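Side-chain contacts in uncharacterized protein TCIL3000_10_9440 (Trypanosoma congolense, PDB 5KMX), which is of unknown function but, as an insect-stage surface antigen with a bilobed ectodomain, may serve as a sensor: residues N19-P23 against N24-K28; L62-N65 against K66-D70; V77-N80 against T81-P84. One frame throughout, in Å; residues are numbered along the deposited sequence.

Contact 1. Residues N19-P23 against N24-K28; sequences NAFNP and NPIEK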
loop_
_atom_site.group_PDB
_atom_site.type_symbol
_atom_site.label_atom_id
_atom_site.label_comp_id
_atom_site.label_asym_id
_atom_site.label_seq_id
_atom_site.Cartn_x
_atom_site.Cartn_y
_atom_site.Cartn_z
ATOM N N ASN A 19 -0.746 6.455 21.189
ATOM C CA ASN A 19 -0.333 7.354 22.262
ATOM C C ASN A 19 1.159 7.671 22.225
ATOM O O ASN A 19 1.572 8.785 22.546
ATOM C CB ASN A 19 -0.698 6.753 23.620
ATOM C CG ASN A 19 -2.196 6.709 23.855
ATOM O OD1 ASN A 19 -2.930 7.601 23.428
ATOM N ND2 ASN A 19 -2.656 5.668 24.536
ATOM N N ALA A 20 1.961 6.687 21.831
ATOM C CA ALA A 20 3.409 6.854 21.778
ATOM C C ALA A 20 3.838 7.710 20.590
ATOM O O ALA A 20 4.923 8.292 20.597
ATOM C CB ALA A 20 4.087 5.495 21.711
ATOM N N PHE A 21 2.982 7.788 19.578
ATOM C CA PHE A 21 3.324 8.455 18.326
ATOM C C PHE A 21 3.553 9.956 18.493
ATOM O O PHE A 21 2.713 10.664 19.050
ATOM C CB PHE A 21 2.221 8.213 17.293
ATOM C CG PHE A 21 2.453 8.910 15.986
ATOM C CD1 PHE A 21 3.576 8.631 15.225
ATOM C CD2 PHE A 21 1.543 9.840 15.511
ATOM C CE1 PHE A 21 3.790 9.268 14.020
ATOM C CE2 PHE A 21 1.749 10.479 14.306
ATOM C CZ PHE A 21 2.875 10.193 13.559
ATOM N N ASN A 22 4.702 10.424 18.004
ATOM C CA ASN A 22 5.040 11.844 17.998
ATOM C C ASN A 22 5.263 12.339 16.568
ATOM O O ASN A 22 6.285 12.027 15.957
ATOM C CB ASN A 22 6.290 12.099 18.842
ATOM C CG ASN A 22 6.720 13.554 18.819
ATOM O OD1 ASN A 22 5.911 14.451 18.577
ATOM N ND2 ASN A 22 8.002 13.796 19.072
ATOM N N PRO A 23 4.303 13.108 16.024
ATOM C CA PRO A 23 4.404 13.554 14.628
ATOM C C PRO A 23 5.298 14.773 14.411
ATOM O O PRO A 23 5.557 15.128 13.261
ATOM C CB PRO A 23 2.958 13.896 14.275
ATOM C CG PRO A 23 2.372 14.353 15.558
ATOM C CD PRO A 23 3.034 13.539 16.639
ATOM N N ASN A 24 5.754 15.402 15.490
ATOM C CA ASN A 24 6.528 16.640 15.395
ATOM C C ASN A 24 7.776 16.540 14.510
ATOM O O ASN A 24 7.988 17.393 13.650
ATOM C CB ASN A 24 6.929 17.111 16.794
ATOM C CG ASN A 24 5.732 17.504 17.642
ATOM O OD1 ASN A 24 4.708 17.948 17.122
ATOM N ND2 ASN A 24 5.857 17.342 18.953
ATOM N N PRO A 25 8.613 15.507 14.719
ATOM C CA PRO A 25 9.805 15.399 13.867
ATOM C C PRO A 25 9.490 15.218 12.382
ATOM O O PRO A 25 10.268 15.658 11.536
ATOM C CB PRO A 25 10.525 14.159 14.417
ATOM C CG PRO A 25 9.505 13.436 15.235
ATOM C CD PRO A 25 8.612 14.491 15.784
ATOM N N ILE A 26 8.361 14.587 12.075
ATOM C CA ILE A 26 7.982 14.323 10.691
ATOM C C ILE A 26 7.602 15.617 9.971
ATOM O O ILE A 26 7.641 15.692 8.742
ATOM C CB ILE A 26 6.810 13.324 10.616
ATOM C CG1 ILE A 26 7.173 12.029 11.349
ATOM C CG2 ILE A 26 6.455 13.018 9.164
ATOM C CD1 ILE A 26 6.005 11.092 11.565
ATOM N N GLU A 27 7.248 16.641 10.743
ATOM C CA GLU A 27 6.936 17.953 10.184
ATOM C C GLU A 27 8.138 18.557 9.459
ATOM O O GLU A 27 7.997 19.513 8.695
ATOM C CB GLU A 27 6.470 18.905 11.288
ATOM C CG GLU A 27 5.264 18.413 12.082
ATOM C CD GLU A 27 3.977 18.421 11.274
ATOM O OE1 GLU A 27 3.973 18.979 10.157
ATOM O OE2 GLU A 27 2.967 17.867 11.760
ATOM N N LYS A 28 9.318 17.996 9.710
ATOM C CA LYS A 28 10.555 18.475 9.102
ATOM C C LYS A 28 10.919 17.709 7.832
ATOM O O LYS A 28 11.940 17.993 7.205
ATOM C CB LYS A 28 11.706 18.370 10.102
ATOM C CG LYS A 28 11.495 19.157 11.384
ATOM C CD LYS A 28 12.606 18.888 12.385
ATOM C CE LYS A 28 12.595 19.906 13.511
ATOM N NZ LYS A 28 13.700 19.668 14.479
#
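Asn22 reaches forward over Pro23 to Asn24, its OD1 accepting the backbone N-H of Asn24 with OD1 and N 3.2 Å apart. The bond is fairly straight at 158°, but the donor stands well above the plane of the Asn22 amide and is not on a lone pair. The two amide side chains cross at about a right angle, their planes 86° apart. Asn24 ND2 also comes within 2.9 Å of Asn22 OD1, yet its hydrogens are poorly aimed, and the oxygen bonds to the backbone instead. On the other branch of the same amide, Asn22 ND2 lies 3.4 Å from Pro25 CD. With CG set opposite the backbone N (chi1 177°), the Asn22 amide is carried beside its own carbonyl and on toward the residues that follow.

A side chain bonded to the N-H two residues on makes this an Asx turn, set in the link between helix 11-20 and strand 31-33. It leads into a short helix-like turn at 24-27, where Pro23 O receives weak bonds from Ile26 N (3.1 Å) and Glu27 N (3.4 Å).

Further from the turn, Phe21, the first residue to leave the helix, presents its ring edge to the extended Ile26 chain. Phe21 CE1 and CZ are each 3.8 Å from Ile26 CD1, and the two side chains meet nearly perpendicularly. Behind them lies the sheet: Phe21 and Ile26 both touch Ser204 of strand 197-204, while Pro23 and Ile26 touch Val56 of strand 53-63.

Contact 2. Residues L62-N65 against K66-D70; sequences LPLN and KDVTD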
loop_
_atom_site.group_PDB
_atom_site.type_symbol
_atom_site.label_atom_id
_atom_site.label_comp_id
_atom_site.label_asym_id
_atom_site.label_seq_id
_atom_site.Cartn_x
_atom_site.Cartn_y
_atom_site.Cartn_z
ATOM N N LEU A 62 4.631 11.996 -8.603
ATOM C CA LEU A 62 5.658 11.756 -9.611
ATOM C C LEU A 62 5.045 11.437 -10.970
ATOM O O LEU A 62 4.269 10.487 -11.088
ATOM C CB LEU A 62 6.574 10.608 -9.180
ATOM C CG LEU A 62 7.839 11.008 -8.417
ATOM C CD1 LEU A 62 7.500 11.842 -7.194
ATOM C CD2 LEU A 62 8.634 9.769 -8.028
ATOM N N PRO A 63 5.386 12.227 -12.002
ATOM C CA PRO A 63 4.921 11.879 -13.347
ATOM C C PRO A 63 5.742 10.745 -13.945
ATOM O O PRO A 63 6.927 10.631 -13.638
ATOM C CB PRO A 63 5.123 13.175 -14.133
ATOM C CG PRO A 63 6.285 13.823 -13.466
ATOM C CD PRO A 63 6.155 13.487 -12.001
ATOM N N LEU A 64 5.123 9.918 -14.779
ATOM C CA LEU A 64 5.860 8.875 -15.475
ATOM C C LEU A 64 6.695 9.513 -16.577
ATOM O O LEU A 64 6.154 10.030 -17.556
ATOM C CB LEU A 64 4.911 7.820 -16.052
ATOM C CG LEU A 64 4.041 7.057 -15.047
ATOM C CD1 LEU A 64 3.193 6.023 -15.770
ATOM C CD2 LEU A 64 4.883 6.396 -13.964
ATOM N N ASN A 65 8.010 9.495 -16.397
ATOM C CA ASN A 65 8.926 10.082 -17.364
ATOM C C ASN A 65 10.189 9.224 -17.482
ATOM O O ASN A 65 10.094 8.022 -17.740
ATOM C CB ASN A 65 9.247 11.531 -16.970
ATOM C CG ASN A 65 9.735 11.661 -15.538
ATOM O OD1 ASN A 65 10.387 10.763 -15.004
ATOM N ND2 ASN A 65 9.424 12.790 -14.910
ATOM N N LYS A 66 11.362 9.822 -17.293
ATOM C CA LYS A 66 12.614 9.083 -17.401
ATOM C C LYS A 66 12.871 8.241 -16.154
ATOM O O LYS A 66 13.833 7.477 -16.102
ATOM C CB LYS A 66 13.775 10.045 -17.640
ATOM C CG LYS A 66 13.663 10.822 -18.941
ATOM C CD LYS A 66 14.696 11.934 -19.019
ATOM C CE LYS A 66 14.436 12.853 -20.204
ATOM N NZ LYS A 66 14.514 12.139 -21.507
ATOM N N ASP A 67 12.005 8.380 -15.152
ATOM C CA ASP A 67 12.099 7.557 -13.947
ATOM C C ASP A 67 11.578 6.143 -14.202
ATOM O O ASP A 67 11.689 5.270 -13.340
ATOM C CB ASP A 67 11.334 8.200 -12.782
ATOM C CG ASP A 67 9.891 8.521 -13.127
ATOM O OD1 ASP A 67 9.437 8.139 -14.223
ATOM O OD2 ASP A 67 9.208 9.155 -12.295
ATOM N N VAL A 68 11.016 5.925 -15.390
ATOM C CA VAL A 68 10.542 4.606 -15.791
ATOM C C VAL A 68 11.527 3.961 -16.764
ATOM O O VAL A 68 11.939 4.580 -17.746
ATOM C CB VAL A 68 9.153 4.676 -16.450
ATOM C CG1 VAL A 68 8.716 3.297 -16.925
ATOM C CG2 VAL A 68 8.135 5.249 -15.480
ATOM N N THR A 69 11.893 2.714 -16.485
ATOM C CA THR A 69 12.779 1.959 -17.359
ATOM C C THR A 69 12.405 0.482 -17.349
ATOM O O THR A 69 12.530 -0.192 -16.326
ATOM C CB THR A 69 14.256 2.101 -16.944
ATOM O OG1 THR A 69 14.648 3.478 -17.007
ATOM C CG2 THR A 69 15.151 1.280 -17.861
ATOM N N ASP A 70 11.949 -0.011 -18.497
ATOM C CA ASP A 70 11.622 -1.424 -18.661
ATOM C C ASP A 70 10.561 -1.870 -17.652
ATOM O O ASP A 70 10.623 -2.974 -17.110
ATOM C CB ASP A 70 12.891 -2.276 -18.525
ATOM C CG ASP A 70 12.690 -3.711 -18.980
ATOM O OD1 ASP A 70 11.670 -3.995 -19.646
ATOM O OD2 ASP A 70 13.557 -4.558 -18.675
#
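A type I beta turn from Asn65 to Val68, fastened by the Asp67 side chain, joins the end of strand 53-63 to the short strand 68-69 at the surface of the protein. Two hydrogen bonds span it. Val68 N donates to Asn65 O over 3.3 Å, the bond that closes the turn. The second runs the other way: Asn65 N donates to Asp67 OD1 at 2.9 Å. It is nearly straight (167°) and reaches the carboxylate from its syn side, 35° out of plane.

Asp67 can make this bond because its CG sits between the backbone N and the carbonyl carbon (chi1 54°), which folds the carboxylate back over the turn. The same fold brings Asp67 OD2 to 3.0 Å from Pro63 O. Both atoms are acceptors, so the approach would tend to be unfavourable for a charged carboxylate and may raise its pKa. The same oxygen, Asp67 OD2, also lies 4.3 Å from Leu62 CB.

Apolar packing adds to these bonds. Leu64 CD2 rests against Val68 CG2 at 3.8 Å, the two chains meeting at a slant, and both residues also touch Leu91 of strand 85-100. Asp67 packs on Leu73 and forms a backbone hydrogen bond with Thr74, both in strand 72-79. Before the turn, Leu62 and Leu64 form backbone hydrogen bonds with Val198, in strand 197-204, and Ser196, respectively, while the side chains of Leu62 and Pro63 reach Glu36 of strand 36-45.

Contact 3. Residues V77-N80 against T81-P84; sequences VNIN and TVQP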
loop_
_atom_site.group_PDB
_atom_site.type_symbol
_atom_site.label_atom_id
_atom_site.label_comp_id
_atom_site.label_asym_id
_atom_site.label_seq_id
_atom_site.Cartn_x
_atom_site.Cartn_y
_atom_site.Cartn_z
ATOM N N VAL A 77 14.859 9.109 -2.898
ATOM C CA VAL A 77 14.284 9.773 -1.733
ATOM C C VAL A 77 15.315 10.657 -1.039
ATOM O O VAL A 77 16.238 10.158 -0.396
ATOM C CB VAL A 77 13.731 8.748 -0.725
ATOM C CG1 VAL A 77 13.040 9.454 0.437
ATOM C CG2 VAL A 77 12.762 7.798 -1.416
ATOM N N ASN A 78 15.143 11.969 -1.177
ATOM C CA ASN A 78 16.013 12.946 -0.532
ATOM C C ASN A 78 15.225 13.838 0.422
ATOM O O ASN A 78 14.949 14.999 0.120
ATOM C CB ASN A 78 16.725 13.800 -1.583
ATOM C CG ASN A 78 17.820 13.040 -2.308
ATOM O OD1 ASN A 78 18.709 12.463 -1.682
ATOM N ND2 ASN A 78 17.757 13.029 -3.636
ATOM N N ILE A 79 14.870 13.278 1.576
ATOM C CA ILE A 79 14.068 13.975 2.574
ATOM C C ILE A 79 14.917 14.329 3.794
ATOM O O ILE A 79 15.734 13.523 4.243
ATOM C CB ILE A 79 12.864 13.115 3.014
ATOM C CG1 ILE A 79 11.971 12.786 1.814
ATOM C CG2 ILE A 79 12.063 13.820 4.099
ATOM C CD1 ILE A 79 11.375 14.002 1.122
ATOM N N ASN A 80 14.712 15.528 4.333
ATOM C CA ASN A 80 15.499 16.010 5.462
ATOM C C ASN A 80 15.393 15.099 6.681
ATOM O O ASN A 80 14.319 14.584 6.985
ATOM C CB ASN A 80 15.065 17.426 5.843
ATOM C CG ASN A 80 15.110 18.385 4.669
ATOM O OD1 ASN A 80 14.202 19.194 4.480
ATOM N ND2 ASN A 80 16.162 18.290 3.866
ATOM N N THR A 81 16.519 14.910 7.366
ATOM C CA THR A 81 16.612 14.049 8.549
ATOM C C THR A 81 16.506 12.562 8.209
ATOM O O THR A 81 16.631 11.710 9.091
ATOM C CB THR A 81 15.528 14.382 9.599
ATOM O OG1 THR A 81 14.227 14.058 9.089
ATOM C CG2 THR A 81 15.578 15.855 9.980
ATOM N N VAL A 82 16.269 12.255 6.936
ATOM C CA VAL A 82 16.183 10.873 6.476
ATOM C C VAL A 82 17.384 10.548 5.601
ATOM O O VAL A 82 17.599 11.196 4.578
ATOM C CB VAL A 82 14.892 10.620 5.673
ATOM C CG1 VAL A 82 14.753 9.144 5.328
ATOM C CG2 VAL A 82 13.676 11.098 6.450
ATOM N N GLN A 83 18.167 9.554 6.008
ATOM C CA GLN A 83 19.293 9.110 5.201
ATOM C C GLN A 83 18.769 8.693 3.831
ATOM O O GLN A 83 17.944 7.783 3.737
ATOM C CB GLN A 83 20.033 7.959 5.880
ATOM C CG GLN A 83 20.739 8.361 7.172
ATOM C CD GLN A 83 21.426 7.200 7.875
ATOM O OE1 GLN A 83 21.882 7.339 9.010
ATOM N NE2 GLN A 83 21.507 6.050 7.205
ATOM N N PRO A 84 19.248 9.354 2.762
ATOM C CA PRO A 84 18.632 9.140 1.449
ATOM C C PRO A 84 18.781 7.713 0.942
ATOM O O PRO A 84 19.706 7.006 1.336
ATOM C CB PRO A 84 19.384 10.126 0.547
ATOM C CG PRO A 84 20.710 10.287 1.197
ATOM C CD PRO A 84 20.424 10.238 2.673
HETATM O O HOH W 1 15.729 10.784 2.312
#
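Val82 meets the preceding strand first through its CB, which lies 3.3 Å from Ile79 O. Beyond CB the side chain forks. The CG2 branch, opposite the carbonyl carbon and beside the backbone N, lies against Ile79 CG2 at 3.9 Å and also approaches Asn80 O (3.6 Å). The valine and isoleucine run alongside each other in the same direction, and both touch Trp29; Val82 further packs on Tyr170 and Ala162.

This pairing belongs to a type II beta turn from Ile79 to Val82, in the hairpin link between antiparallel strands 72-79 and 85-100. Val82 N donates to Ile79 O at 3.0 Å, closing the turn, and Thr81 takes the positive phi (71°) that its place in the turn requires. Ile79 N does not reach Val82 O directly. Instead a water accepts from Ile79 N at 2.7 Å and sits within donating reach of Val77 O and Val82 O, although the acceptors around it outnumber its protons.

Further along, Pro84 CB packs against Asn78 OD1 at 3.3 Å, and Val77 O touches the same ring. Asn80 OD1 is hydrogen-bonded to Thr30 OG1.

In the fold
All three contacts are turns at the ends of strands or a helix, met in series along the chain, and each lies about 20 Å from the chain's centre. Contacts 1 and 3 are neighbours: their centres are 16 Å apart and they touch where Lys28 O packs on Asn80 CB at 3.5 Å. Contact 2 stands apart, its centre 32 Å from that of contact 1, with nearest atoms about 16 Å away. It comes closer to contact 3, with centres 21 Å and nearest atoms about 8 Å apart, and the two are linked through paired strands 68-69 and 72-79. All three border the one large mixed sheet of this ectodomain.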